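Long-range contact in enolase-phosphatase E1 (Saccharomyces cerevisiae, PDB 2G80), which probably enolizes 2,3-diketo-5-methylthiopentyl-1-phosphate and then dephosphorylates the enol, in methionine salvage, with one magnesium ion per subunit: residues Ala202-Val207 with Val223-Gly228. Sequence-based numbering, arbitrary orientation.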
ATOM      1  N   ALA A 202     -21.368  -6.915  -2.136  1.00 47.17           N
ATOM      2  CA  ALA A 202     -21.154  -8.199  -2.807  1.00 46.22           C
ATOM      3  C   ALA A 202     -21.328  -9.303  -1.795  1.00 45.54           C
ATOM      4  O   ALA A 202     -21.022  -9.114  -0.615  1.00 47.36           O
ATOM      5  CB  ALA A 202     -19.778  -8.266  -3.442  1.00 45.01           C
ATOM      6  N   LYS A 203     -21.860 -10.437  -2.245  1.00 45.74           N
ATOM      7  CA  LYS A 203     -22.014 -11.616  -1.392  1.00 45.19           C
ATOM      8  C   LYS A 203     -20.593 -12.095  -1.137  1.00 41.23           C
ATOM      9  O   LYS A 203     -19.800 -12.105  -2.071  1.00 38.03           O
ATOM     10  CB  LYS A 203     -22.800 -12.740  -2.096  1.00 45.17           C
ATOM     11  CG  LYS A 203     -24.253 -12.420  -2.392  1.00 48.68           C
ATOM     12  N   ALA A 204     -20.275 -12.435   0.115  1.00 37.34           N
ATOM     13  CA  ALA A 204     -18.936 -12.939   0.499  1.00 38.34           C
ATOM     14  C   ALA A 204     -18.398 -14.042  -0.426  1.00 38.33           C
ATOM     15  O   ALA A 204     -17.234 -14.005  -0.817  1.00 38.99           O
ATOM     16  CB  ALA A 204     -18.934 -13.432   1.909  1.00 36.88           C
ATOM     17  N   SER A 205     -19.269 -14.974  -0.798  1.00 37.79           N
ATOM     18  CA  SER A 205     -18.929 -16.091  -1.714  1.00 40.34           C
ATOM     19  C   SER A 205     -18.468 -15.629  -3.111  1.00 37.93           C
ATOM     20  O   SER A 205     -17.709 -16.334  -3.746  1.00 39.41           O
ATOM     21  CB  SER A 205     -20.116 -17.060  -1.842  1.00 39.96           C
ATOM     22  OG  SER A 205     -21.271 -16.340  -2.235  1.00 37.23           O
ATOM     23  N   GLU A 206     -18.897 -14.438  -3.541  1.00 38.03           N
ATOM     24  CA  GLU A 206     -18.483 -13.833  -4.812  1.00 39.36           C
ATOM     25  C   GLU A 206     -17.149 -13.050  -4.743  1.00 38.03           C
ATOM     26  O   GLU A 206     -16.722 -12.509  -5.773  1.00 35.33           O
ATOM     27  CB  GLU A 206     -19.558 -12.859  -5.322  1.00 37.27           C
ATOM     28  CG  GLU A 206     -20.925 -13.453  -5.655  1.00 45.79           C
ATOM     29  CD  GLU A 206     -22.002 -12.367  -5.910  1.00 50.82           C
ATOM     30  OE1 GLU A 206     -21.776 -11.150  -5.615  1.00 62.33           O
ATOM     31  OE2 GLU A 206     -23.102 -12.744  -6.389  1.00 67.09           O
ATOM     32  N   VAL A 207     -16.511 -12.958  -3.561  1.00 36.50           N
ATOM     33  CA  VAL A 207     -15.259 -12.194  -3.392  1.00 35.35           C
ATOM     34  C   VAL A 207     -14.058 -13.133  -3.223  1.00 34.47           C
ATOM     35  O   VAL A 207     -14.160 -14.096  -2.485  1.00 33.04           O
ATOM     36  CB  VAL A 207     -15.334 -11.204  -2.180  1.00 34.64           C
ATOM     37  CG1 VAL A 207     -14.084 -10.296  -2.110  1.00 28.66           C
ATOM     38  CG2 VAL A 207     -16.594 -10.331  -2.271  1.00 36.47           C
ATOM     39  N   VAL A 223     -15.930 -14.423   7.556  1.00 32.91           N
ATOM     40  CA  VAL A 223     -17.166 -13.902   6.939  1.00 31.77           C
ATOM     41  C   VAL A 223     -17.450 -14.505   5.539  1.00 31.40           C
ATOM     42  O   VAL A 223     -18.248 -13.953   4.790  1.00 30.14           O
ATOM     43  CB  VAL A 223     -17.216 -12.338   6.929  1.00 30.44           C
ATOM     44  CG1 VAL A 223     -17.611 -11.821   8.296  1.00 32.88           C
ATOM     45  CG2 VAL A 223     -15.905 -11.699   6.401  1.00 30.92           C
ATOM     46  N   GLY A 224     -16.808 -15.630   5.213  1.00 30.42           N
ATOM     47  CA  GLY A 224     -17.081 -16.390   4.000  1.00 33.12           C
ATOM     48  C   GLY A 224     -16.412 -15.986   2.700  1.00 34.91           C
ATOM     49  O   GLY A 224     -16.726 -16.557   1.625  1.00 34.24           O
ATOM     50  N   ILE A 225     -15.481 -15.040   2.784  1.00 34.71           N
ATOM     51  CA  ILE A 225     -14.763 -14.572   1.610  1.00 33.50           C
ATOM     52  C   ILE A 225     -13.730 -15.649   1.202  1.00 31.73           C
ATOM     53  O   ILE A 225     -12.991 -16.133   2.052  1.00 25.54           O
ATOM     54  CB  ILE A 225     -14.044 -13.214   1.881  1.00 34.45           C
ATOM     55  CG1 ILE A 225     -15.034 -12.105   2.310  1.00 29.04           C
ATOM     56  CG2 ILE A 225     -13.181 -12.785   0.647  1.00 36.36           C
ATOM     57  CD1 ILE A 225     -14.340 -10.812   2.690  1.00 34.83           C
ATOM     58  N   ALA A 226     -13.669 -15.975  -0.096  1.00 34.07           N
ATOM     59  CA  ALA A 226     -12.663 -16.918  -0.643  1.00 33.64           C
ATOM     60  C   ALA A 226     -11.268 -16.260  -0.539  1.00 33.89           C
ATOM     61  O   ALA A 226     -11.122 -15.047  -0.613  1.00 33.11           O
ATOM     62  CB  ALA A 226     -12.988 -17.313  -2.068  1.00 34.07           C
ATOM     63  N   THR A 227     -10.262 -17.082  -0.323  1.00 35.50           N
ATOM     64  CA  THR A 227      -8.914 -16.643  -0.016  1.00 35.74           C
ATOM     65  C   THR A 227      -7.907 -17.314  -0.928  1.00 36.10           C
ATOM     66  O   THR A 227      -8.133 -18.440  -1.378  1.00 34.14           O
ATOM     67  CB  THR A 227      -8.538 -17.058   1.436  1.00 36.23           C
ATOM     68  OG1 THR A 227      -8.703 -18.476   1.564  1.00 40.03           O
ATOM     69  CG2 THR A 227      -9.411 -16.380   2.424  1.00 40.39           C
ATOM     70  N   GLY A 228      -6.804 -16.612  -1.176  1.00 35.86           N
ATOM     71  CA  GLY A 228      -5.673 -17.138  -1.971  1.00 37.53           C
ATOM     72  C   GLY A 228      -4.393 -16.568  -1.385  1.00 35.93           C
ATOM     73  O   GLY A 228      -4.360 -15.359  -1.081  1.00 33.73           O
TER
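Ala204 and Ile225 bring their backbones together, CA to CA 4.6 Å, where two neighbouring parallel strands of the HAD-type Rossmann-like core begin, and Ala226 N gives a weak hydrogen bond to Val207 O (3.1 Å, bent to 134° at the hydrogen). Strand 207-211, helix 214-221 and strand 226-230 form a beta-alpha-beta crossover, and this bond starts a pairing that Ala226 and Gly228 continue with Phe209. The contact illustrates how the first rung between two parallel strands can be made where a 3-10 turn hands over to the strand. That short turn, residues 204-206, leads into the first strand; its Ala204 O accepts the backbone N-H of Val207 and is also met by the CA-H of Ile225, an almost straight CA-H...O contact (172°). Ala204 turns its methyl toward 223-228, where CB comes close to Val223 O (3.0 Å) and has Ile225 CG1 as a looser apolar neighbour at 4.1 Å; it also rests on Leu197 of helix 190-200. Of the two Ile225 branches, CG1 faces the turn whereas CG2 faces the strand: CG2 lies anti to the backbone N (CG1 at chi1 -59°), and packs 3.8 Å from Val207 CG1. These two branched side chains meet at a slant, and Leu197 also touches Val207, while Phe209 touches Ile225, extending the apolar layer between sheet and helix. Gly224, with a positive phi, runs beside the Ala204 methyl. The side chain of Ile225 is about 12 Å from that of the magnesium ligand Asp37. Val207 O, besides accepting the strand bond, has Ala226 CB at 3.4 Å and Ile225 CG2 at 3.5 Å.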